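Local coordinates for protein diacylglycerol kinase (Bacillus anthracis, PDB 3S40) that probably transfers a phosphate group from ATP to diacylglycerol, giving phosphatidic acid, as a two-domain lipid kinase of the diacylglycerol kinase family, at residues 93-98 with 115-120; 108-113 with 296-301; 179-184 with 197-202. All blocks are in the same frame, centred on the assembly; numbering follows the deposited sequence.

Interaction 1: residues 93-98 with 115-120; sequences AIIPGG and EAAKLI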
loop_
_atom_site.group_PDB
_atom_site.type_symbol
_atom_site.label_atom_id
_atom_site.label_comp_id
_atom_site.label_asym_id
_atom_site.label_seq_id
_atom_site.Cartn_x
_atom_site.Cartn_y
_atom_site.Cartn_z
ATOM N N ALA A 93 1.526 6.150 -10.602
ATOM C CA ALA A 93 1.652 4.834 -11.226
ATOM C C ALA A 93 2.900 4.153 -10.688
ATOM O O ALA A 93 3.842 4.821 -10.266
ATOM C CB ALA A 93 1.698 4.942 -12.736
ATOM N N ILE A 94 2.891 2.825 -10.678
ATOM C CA ILE A 94 3.997 2.052 -10.114
ATOM C C ILE A 94 4.509 1.084 -11.149
ATOM O O ILE A 94 3.731 0.394 -11.783
ATOM C CB ILE A 94 3.524 1.208 -8.890
ATOM C CG1 ILE A 94 2.958 2.117 -7.793
ATOM C CG2 ILE A 94 4.664 0.333 -8.354
ATOM C CD1 ILE A 94 2.286 1.337 -6.673
ATOM N N ILE A 95 5.820 1.049 -11.334
ATOM C CA ILE A 95 6.431 -0.049 -12.044
ATOM C C ILE A 95 7.187 -0.791 -10.985
ATOM O O ILE A 95 8.062 -0.233 -10.342
ATOM C CB ILE A 95 7.375 0.407 -13.144
ATOM C CG1 ILE A 95 6.617 1.272 -14.146
ATOM C CG2 ILE A 95 7.975 -0.822 -13.843
ATOM C CD1 ILE A 95 7.530 2.020 -15.107
ATOM N N PRO A 96 6.827 -2.060 -10.782
ATOM C CA PRO A 96 7.309 -2.865 -9.653
ATOM C C PRO A 96 8.806 -3.148 -9.779
ATOM O O PRO A 96 9.214 -3.760 -10.738
ATOM C CB PRO A 96 6.486 -4.154 -9.761
ATOM C CG PRO A 96 6.124 -4.247 -11.207
ATOM C CD PRO A 96 5.977 -2.821 -11.703
ATOM N N GLY A 97 9.606 -2.695 -8.821
ATOM C CA GLY A 97 11.042 -2.873 -8.904
ATOM C C GLY A 97 11.632 -3.487 -7.654
ATOM O O GLY A 97 12.846 -3.454 -7.455
ATOM N N GLY A 98 10.770 -4.050 -6.810
ATOM C CA GLY A 98 11.206 -4.699 -5.586
ATOM C C GLY A 98 10.893 -6.179 -5.673
ATOM O O GLY A 98 10.704 -6.709 -6.768
ATOM N N GLU A 115 5.784 -4.967 -19.342
ATOM C CA GLU A 115 4.314 -4.977 -19.394
ATOM C C GLU A 115 3.683 -3.905 -18.503
ATOM O O GLU A 115 2.677 -3.293 -18.869
ATOM C CB GLU A 115 3.765 -6.354 -19.007
ATOM C CG GLU A 115 4.133 -7.454 -19.994
ATOM C CD GLU A 115 3.739 -7.096 -21.418
ATOM O OE1 GLU A 115 2.618 -6.577 -21.611
ATOM O OE2 GLU A 115 4.553 -7.321 -22.342
ATOM N N ALA A 116 4.274 -3.704 -17.329
ATOM C CA ALA A 116 3.853 -2.651 -16.418
ATOM C C ALA A 116 3.968 -1.255 -17.053
ATOM O O ALA A 116 3.104 -0.410 -16.836
ATOM C CB ALA A 116 4.673 -2.721 -15.122
ATOM N N ALA A 117 5.051 -1.002 -17.800
ATOM C CA ALA A 117 5.238 0.298 -18.437
ATOM C C ALA A 117 4.189 0.506 -19.531
ATOM O O ALA A 117 3.638 1.574 -19.661
ATOM C CB ALA A 117 6.695 0.434 -19.031
ATOM N N LYS A 118 3.921 -0.541 -20.306
ATOM C CA LYS A 118 2.906 -0.481 -21.351
ATOM C C LYS A 118 1.492 -0.251 -20.805
ATOM O O LYS A 118 0.727 0.525 -21.372
ATOM C CB LYS A 118 2.954 -1.751 -22.203
ATOM C CG LYS A 118 4.307 -1.904 -22.887
ATOM C CD LYS A 118 4.425 -3.212 -23.634
ATOM C CE LYS A 118 5.840 -3.410 -24.133
ATOM N NZ LYS A 118 5.977 -4.726 -24.813
ATOM N N LEU A 119 1.171 -0.924 -19.704
ATOM C CA LEU A 119 -0.061 -0.660 -18.957
ATOM C C LEU A 119 -0.262 0.841 -18.670
ATOM O O LEU A 119 -1.341 1.387 -18.890
ATOM C CB LEU A 119 -0.076 -1.455 -17.641
ATOM C CG LEU A 119 -1.329 -1.185 -16.782
ATOM C CD1 LEU A 119 -2.557 -1.808 -17.412
ATOM C CD2 LEU A 119 -1.126 -1.688 -15.369
ATOM N N ILE A 120 0.776 1.516 -18.194
ATOM C CA ILE A 120 0.639 2.940 -17.862
ATOM C C ILE A 120 0.195 3.697 -19.101
ATOM O O ILE A 120 -0.566 4.653 -19.036
ATOM C CB ILE A 120 1.974 3.510 -17.366
ATOM C CG1 ILE A 120 2.343 2.850 -16.041
ATOM C CG2 ILE A 120 1.907 5.034 -17.279
ATOM C CD1 ILE A 120 3.724 3.198 -15.522
#
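The pyrrolidine ring of Pro-96 is the nearest thing here to a flat group, and it turns one corner to the helix: its CD rests against Ala-116 CB at 3.7 Å. Asn-101, Ser-104 and Gln-111 also touch this side chain. One residue back, Ile-95 works with both branches. Its CG2 meets the same Ala-116 methyl, CG2 to CB 4.0 Å. Its other arm lies beside the backbone N (chi1 -59°), which brings Ile-95 CG1 to 3.7 Å from CD1 of Ile-120, the two isoleucines crossing at about a right angle. That same CD1 also reaches Ala-93 CB, at 3.9 Å, so the tip of Ile-120 touches both Ala-93 and Ile-95. The axes of strand 93-96 and helix 115-120 run almost antiparallel (166°), 8.1 Å apart at closest approach. This is the layering of an alpha/beta domain, a helix on its parallel sheet, and strand 66-71 and helix 24-38 close round Ile-95 with it. Every atom that meets across the contact is an apolar carbon, and all the touching residues are buried. The small methyls of Ala-93 and Ala-116 let helix and strand lie close, and the fit depends on shape and the exclusion of water rather than on polar pairing.

Interaction 2: residues 108-113 with 296-301; sequences GVPQNI and IYNPAV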
loop_
_atom_site.group_PDB
_atom_site.type_symbol
_atom_site.label_atom_id
_atom_site.label_comp_id
_atom_site.label_asym_id
_atom_site.label_seq_id
_atom_site.Cartn_x
_atom_site.Cartn_y
_atom_site.Cartn_z
ATOM N N GLY A 108 -3.196 -4.631 -9.762
ATOM C CA GLY A 108 -3.195 -5.623 -10.826
ATOM C C GLY A 108 -2.110 -5.365 -11.855
ATOM O O GLY A 108 -2.149 -5.860 -12.986
ATOM N N VAL A 109 -1.123 -4.580 -11.461
ATOM C CA VAL A 109 -0.019 -4.263 -12.359
ATOM C C VAL A 109 0.834 -5.491 -12.667
ATOM O O VAL A 109 1.296 -6.165 -11.754
ATOM C CB VAL A 109 0.891 -3.197 -11.764
ATOM C CG1 VAL A 109 2.100 -2.984 -12.673
ATOM C CG2 VAL A 109 0.103 -1.882 -11.524
ATOM N N PRO A 110 1.055 -5.773 -13.960
ATOM C CA PRO A 110 1.935 -6.875 -14.376
ATOM C C PRO A 110 3.271 -6.790 -13.653
ATOM O O PRO A 110 3.817 -5.692 -13.500
ATOM C CB PRO A 110 2.151 -6.600 -15.865
ATOM C CG PRO A 110 0.918 -5.880 -16.297
ATOM C CD PRO A 110 0.442 -5.075 -15.110
ATOM N N GLN A 111 3.806 -7.924 -13.215
ATOM C CA GLN A 111 5.086 -7.902 -12.513
ATOM C C GLN A 111 6.282 -7.907 -13.486
ATOM O O GLN A 111 7.420 -7.659 -13.095
ATOM C CB GLN A 111 5.164 -9.043 -11.485
ATOM C CG GLN A 111 4.180 -8.889 -10.314
ATOM C CD GLN A 111 4.432 -7.618 -9.493
ATOM O OE1 GLN A 111 5.452 -7.508 -8.811
ATOM N NE2 GLN A 111 3.499 -6.651 -9.564
ATOM N N ASN A 112 6.009 -8.177 -14.753
ATOM C CA ASN A 112 6.991 -7.973 -15.815
ATOM C C ASN A 112 7.062 -6.472 -16.088
ATOM O O ASN A 112 6.062 -5.859 -16.499
ATOM C CB ASN A 112 6.548 -8.739 -17.073
ATOM C CG ASN A 112 7.385 -8.406 -18.299
ATOM O OD1 ASN A 112 7.405 -7.272 -18.771
ATOM N ND2 ASN A 112 8.051 -9.413 -18.841
ATOM N N ILE A 113 8.222 -5.864 -15.846
ATOM C CA ILE A 113 8.283 -4.402 -15.861
ATOM C C ILE A 113 7.993 -3.818 -17.234
ATOM O O ILE A 113 7.418 -2.737 -17.327
ATOM C CB ILE A 113 9.592 -3.854 -15.291
ATOM C CG1 ILE A 113 10.782 -4.276 -16.154
ATOM C CG2 ILE A 113 9.768 -4.318 -13.846
ATOM C CD1 ILE A 113 12.097 -3.723 -15.644
ATOM N N ILE A 296 -2.955 4.651 -11.705
ATOM C CA ILE A 296 -3.011 3.796 -12.876
ATOM C C ILE A 296 -3.233 2.367 -12.406
ATOM O O ILE A 296 -2.612 1.926 -11.445
ATOM C CB ILE A 296 -1.692 3.845 -13.666
ATOM C CG1 ILE A 296 -1.516 5.214 -14.329
ATOM C CG2 ILE A 296 -1.658 2.720 -14.716
ATOM C CD1 ILE A 296 -2.489 5.492 -15.473
ATOM N N TYR A 297 -4.093 1.628 -13.087
ATOM C CA TYR A 297 -4.294 0.242 -12.700
ATOM C C TYR A 297 -4.629 -0.617 -13.914
ATOM O O TYR A 297 -4.690 -0.112 -15.045
ATOM C CB TYR A 297 -5.412 0.150 -11.641
ATOM C CG TYR A 297 -6.805 0.299 -12.231
ATOM C CD1 TYR A 297 -7.674 -0.779 -12.263
ATOM C CD2 TYR A 297 -7.237 1.515 -12.770
ATOM C CE1 TYR A 297 -8.945 -0.660 -12.795
ATOM C CE2 TYR A 297 -8.501 1.655 -13.309
ATOM C CZ TYR A 297 -9.355 0.545 -13.317
ATOM O OH TYR A 297 -10.616 0.627 -13.848
ATOM N N ASN A 298 -4.874 -1.909 -13.664
ATOM C CA ASN A 298 -5.116 -2.881 -14.729
ATOM C C ASN A 298 -6.544 -3.402 -14.671
ATOM O O ASN A 298 -6.846 -4.264 -13.853
ATOM C CB ASN A 298 -4.159 -4.060 -14.591
ATOM C CG ASN A 298 -4.204 -4.983 -15.789
ATOM O OD1 ASN A 298 -4.988 -4.766 -16.722
ATOM N ND2 ASN A 298 -3.355 -6.017 -15.780
ATOM N N PRO A 299 -7.428 -2.887 -15.536
ATOM C CA PRO A 299 -8.825 -3.333 -15.472
ATOM C C PRO A 299 -8.994 -4.779 -15.975
ATOM O O PRO A 299 -9.988 -5.420 -15.664
ATOM C CB PRO A 299 -9.561 -2.342 -16.391
ATOM C CG PRO A 299 -8.531 -1.332 -16.841
ATOM C CD PRO A 299 -7.196 -1.978 -16.669
ATOM N N ALA A 300 -8.018 -5.290 -16.720
ATOM C CA ALA A 300 -8.066 -6.676 -17.193
ATOM C C ALA A 300 -7.872 -7.673 -16.054
ATOM O O ALA A 300 -8.192 -8.854 -16.184
ATOM C CB ALA A 300 -7.020 -6.900 -18.264
ATOM N N VAL A 301 -7.335 -7.186 -14.942
ATOM C CA VAL A 301 -7.068 -8.013 -13.779
ATOM C C VAL A 301 -7.849 -7.522 -12.552
ATOM O O VAL A 301 -8.202 -8.307 -11.670
ATOM C CB VAL A 301 -5.551 -8.048 -13.474
ATOM C CG1 VAL A 301 -5.273 -8.720 -12.137
ATOM C CG2 VAL A 301 -4.794 -8.754 -14.607
#
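Gly-108, just past the end of helix 102-106, turns into positive phi (73°) to close a Schellman motif, and its carbonyl is gripped by a side chain nearly two hundred residues further along the chain. The grip comes from Asn-298: ND2 donates to Gly-108 O at 3.0 Å, with an N-H...O angle of 153°. The oxygen lies in the amide plane of the asparagine, while the nitrogen approaches somewhat tilted from the plane of the glycine carbonyl. With CG anti to the backbone N (chi1 -170°), the amide of Asn-298 is carried out toward the glycine. Its other end is used at home: OD1 accepts from Ala-300 N at 3.1 Å, arriving well above the carbonyl plane, and this Asx turn helps fix the rotation of the amide. Packing round the bond is sparse: Pro-110 CD lies 4.0 Å from Asn-298 ND2, and Val-301 CG1 sits 4.0 Å from Gly-108 CA at the solvent edge. The loop itself is shaped by Gln-111 NE2, which bends back to Val-109 O at 3.1 Å. A backbone bond between Asn-298 and Leu-107 adds a second tie between tail and loop, and Ile-296 pairs with Leu-92 on strand 91-96. The last strand, 284-296, thus leaves the beta domain and brings the C-terminal tail back to the catalytic domain, where an Asx turn meets a Schellman helix end, a return consistent with the two-domain architecture of YegS-like lipid kinases.

Interaction 3: residues 179-184 with 197-202; sequences ETFPVK and VLVMVG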
loop_
_atom_site.group_PDB
_atom_site.type_symbol
_atom_site.label_atom_id
_atom_site.label_comp_id
_atom_site.label_asym_id
_atom_site.label_seq_id
_atom_site.Cartn_x
_atom_site.Cartn_y
_atom_site.Cartn_z
ATOM N N GLU A 179 3.331 -13.441 25.007
ATOM C CA GLU A 179 3.024 -13.282 23.590
ATOM C C GLU A 179 1.722 -12.511 23.378
ATOM O O GLU A 179 1.663 -11.607 22.547
ATOM C CB GLU A 179 2.936 -14.645 22.904
ATOM C CG GLU A 179 1.895 -15.566 23.521
ATOM C CD GLU A 179 1.440 -16.648 22.569
ATOM O OE1 GLU A 179 2.091 -16.823 21.518
ATOM O OE2 GLU A 179 0.428 -17.318 22.871
ATOM N N THR A 180 0.680 -12.874 24.125
ATOM C CA THR A 180 -0.625 -12.237 23.977
ATOM C C THR A 180 -0.675 -10.925 24.747
ATOM O O THR A 180 0.029 -10.753 25.738
ATOM C CB THR A 180 -1.773 -13.149 24.455
ATOM O OG1 THR A 180 -1.962 -12.987 25.864
ATOM C CG2 THR A 180 -1.464 -14.607 24.153
ATOM N N PHE A 181 -1.505 -9.998 24.275
ATOM C CA PHE A 181 -1.661 -8.697 24.920
ATOM C C PHE A 181 -3.100 -8.218 24.790
ATOM O O PHE A 181 -3.757 -8.489 23.783
ATOM C CB PHE A 181 -0.712 -7.671 24.302
ATOM C CG PHE A 181 -0.947 -7.447 22.839
ATOM C CD1 PHE A 181 -1.937 -6.576 22.409
ATOM C CD2 PHE A 181 -0.188 -8.118 21.893
ATOM C CE1 PHE A 181 -2.163 -6.372 21.054
ATOM C CE2 PHE A 181 -0.406 -7.920 20.534
ATOM C CZ PHE A 181 -1.397 -7.047 20.114
ATOM N N PRO A 182 -3.595 -7.502 25.810
ATOM C CA PRO A 182 -4.965 -6.991 25.811
ATOM C C PRO A 182 -5.120 -5.760 24.921
ATOM O O PRO A 182 -4.215 -4.927 24.816
ATOM C CB PRO A 182 -5.190 -6.609 27.274
ATOM C CG PRO A 182 -3.839 -6.233 27.759
ATOM C CD PRO A 182 -2.870 -7.134 27.039
ATOM N N VAL A 183 -6.284 -5.653 24.292
ATOM C CA VAL A 183 -6.557 -4.581 23.362
ATOM C C VAL A 183 -8.008 -4.168 23.515
ATOM O O VAL A 183 -8.876 -4.976 23.868
ATOM C CB VAL A 183 -6.289 -5.014 21.891
ATOM C CG1 VAL A 183 -7.418 -5.921 21.375
ATOM C CG2 VAL A 183 -6.136 -3.799 20.987
ATOM N N LYS A 184 -8.251 -2.892 23.264
ATOM C CA LYS A 184 -9.588 -2.336 23.282
ATOM C C LYS A 184 -9.739 -1.588 21.966
ATOM O O LYS A 184 -8.907 -0.733 21.637
ATOM C CB LYS A 184 -9.723 -1.371 24.457
ATOM C CG LYS A 184 -11.139 -1.140 24.936
ATOM C CD LYS A 184 -11.147 -0.422 26.284
ATOM C CE LYS A 184 -9.998 -0.883 27.190
ATOM N NZ LYS A 184 -9.953 -2.358 27.403
ATOM N N VAL A 197 -3.053 -11.732 19.926
ATOM C CA VAL A 197 -1.646 -11.909 19.605
ATOM C C VAL A 197 -1.243 -10.953 18.474
ATOM O O VAL A 197 -0.086 -10.539 18.373
ATOM C CB VAL A 197 -1.325 -13.377 19.230
ATOM C CG1 VAL A 197 -2.465 -14.005 18.436
ATOM C CG2 VAL A 197 -0.023 -13.453 18.456
ATOM N N LEU A 198 -2.216 -10.590 17.637
ATOM C CA LEU A 198 -1.958 -9.727 16.486
ATOM C C LEU A 198 -3.151 -8.820 16.170
ATOM O O LEU A 198 -4.298 -9.261 16.165
ATOM C CB LEU A 198 -1.609 -10.579 15.264
ATOM C CG LEU A 198 -1.507 -9.853 13.922
ATOM C CD1 LEU A 198 -0.163 -9.148 13.785
ATOM C CD2 LEU A 198 -1.710 -10.824 12.782
ATOM N N VAL A 199 -2.881 -7.547 15.917
ATOM C CA VAL A 199 -3.935 -6.632 15.497
ATOM C C VAL A 199 -3.542 -5.928 14.215
ATOM O O VAL A 199 -2.455 -5.365 14.109
ATOM C CB VAL A 199 -4.232 -5.574 16.556
ATOM C CG1 VAL A 199 -5.344 -4.653 16.075
ATOM C CG2 VAL A 199 -4.609 -6.246 17.883
HETATM N N MSE A 200 -4.432 -5.956 13.236
HETATM C CA MSE A 200 -4.147 -5.267 11.998
HETATM C C MSE A 200 -5.298 -4.538 11.352
HETATM O O MSE A 200 -6.464 -4.930 11.469
HETATM C CB MSE A 200 -3.502 -6.200 11.015
HETATM C CG MSE A 200 -2.036 -6.221 11.252
HETATM SE SE MSE A 200 -1.259 -7.375 10.017
HETATM C CE MSE A 200 -2.079 -6.637 8.364
ATOM N N VAL A 201 -4.923 -3.463 10.667
ATOM C CA VAL A 201 -5.833 -2.605 9.951
ATOM C C VAL A 201 -5.354 -2.561 8.515
ATOM O O VAL A 201 -4.279 -2.057 8.232
ATOM C CB VAL A 201 -5.826 -1.191 10.550
ATOM C CG1 VAL A 201 -6.923 -0.347 9.925
ATOM C CG2 VAL A 201 -6.021 -1.282 12.045
ATOM N N GLY A 202 -6.152 -3.110 7.609
ATOM C CA GLY A 202 -5.729 -3.291 6.234
ATOM C C GLY A 202 -6.437 -2.409 5.228
ATOM O O GLY A 202 -7.621 -2.101 5.365
#
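Val-197 meets Phe-181 through its backbone rather than its side chain: the carbonyl oxygen, Val-197 O, comes within 3.4 Å of Phe-181 CE2, approaching the ring obliquely. Val-197 CA also lies 4.4 Å from Glu-179 O, a looser touch at the exposed and poorly ordered start of the first segment. The valine side chain itself packs on Val-229 and on Ile-234 of helix 234-240. Leu-198 turns its side chain away from 179-184, to Val-229 and Phe-237, yet its backbone N still lies 4.3 Å from Phe-181 CE2. Both Val-197 and Leu-198 face Val-229 on the neighbouring strand 224-230, a classic beta bulge. Here the chain turns a corner: strand 190-196, which pairs with 181-187 in one antiparallel sheet, gives way to 198-202 in the other, so that the two segments face each other across a beta sandwich, the fold expected of the C-terminal domain in this family. Their local axes are 9.2 Å apart and run 34° from parallel. Val-199 points toward 179-184. Its CG2, beside the backbone N, is 4.0 Å from Phe-181 CZ, and the ring's CE1 is equally near. The same methyl reaches Val-183 CG2 at 4.2 Å, so one branch serves two alternate residues, Phe-181 and Val-183, of the opposing strand. The phenyl gets there because CG of Phe-181 lies between the backbone N and the carbonyl carbon (chi1 61°), which swings the ring over to the second segment; Ile-144 also touches the ring, and Lys-270 makes a cation-pi contact with it. Beyond Val-199 the strand draws away from 179-184, and by Val-201 the side chain packs on Trp-142 and Leu-224 of the flanking strands.

Interactions 1 and 2 are neighbours, their centres about 7 Å apart, and both involve the elements round strand 91-96 and helix 113-120. The first is the buried layer between strand and helix. The second lies nearer the surface, on the loop leading into that helix, and they meet where Pro-110 O and Ile-113 CG2 pack on Pro-96. Interaction 3 belongs to the beta sandwich, its centre about 35 and 33 Å from the other two, on the opposite side of the chain's centre. Interaction 1 is wholly aliphatic; interaction 3, largely buried and apolar, adds a backbone carbonyl against a phenyl ring and an exposed end at Glu-179; interaction 2 relies on an amide-to-carbonyl bond between loop and C-terminal tail.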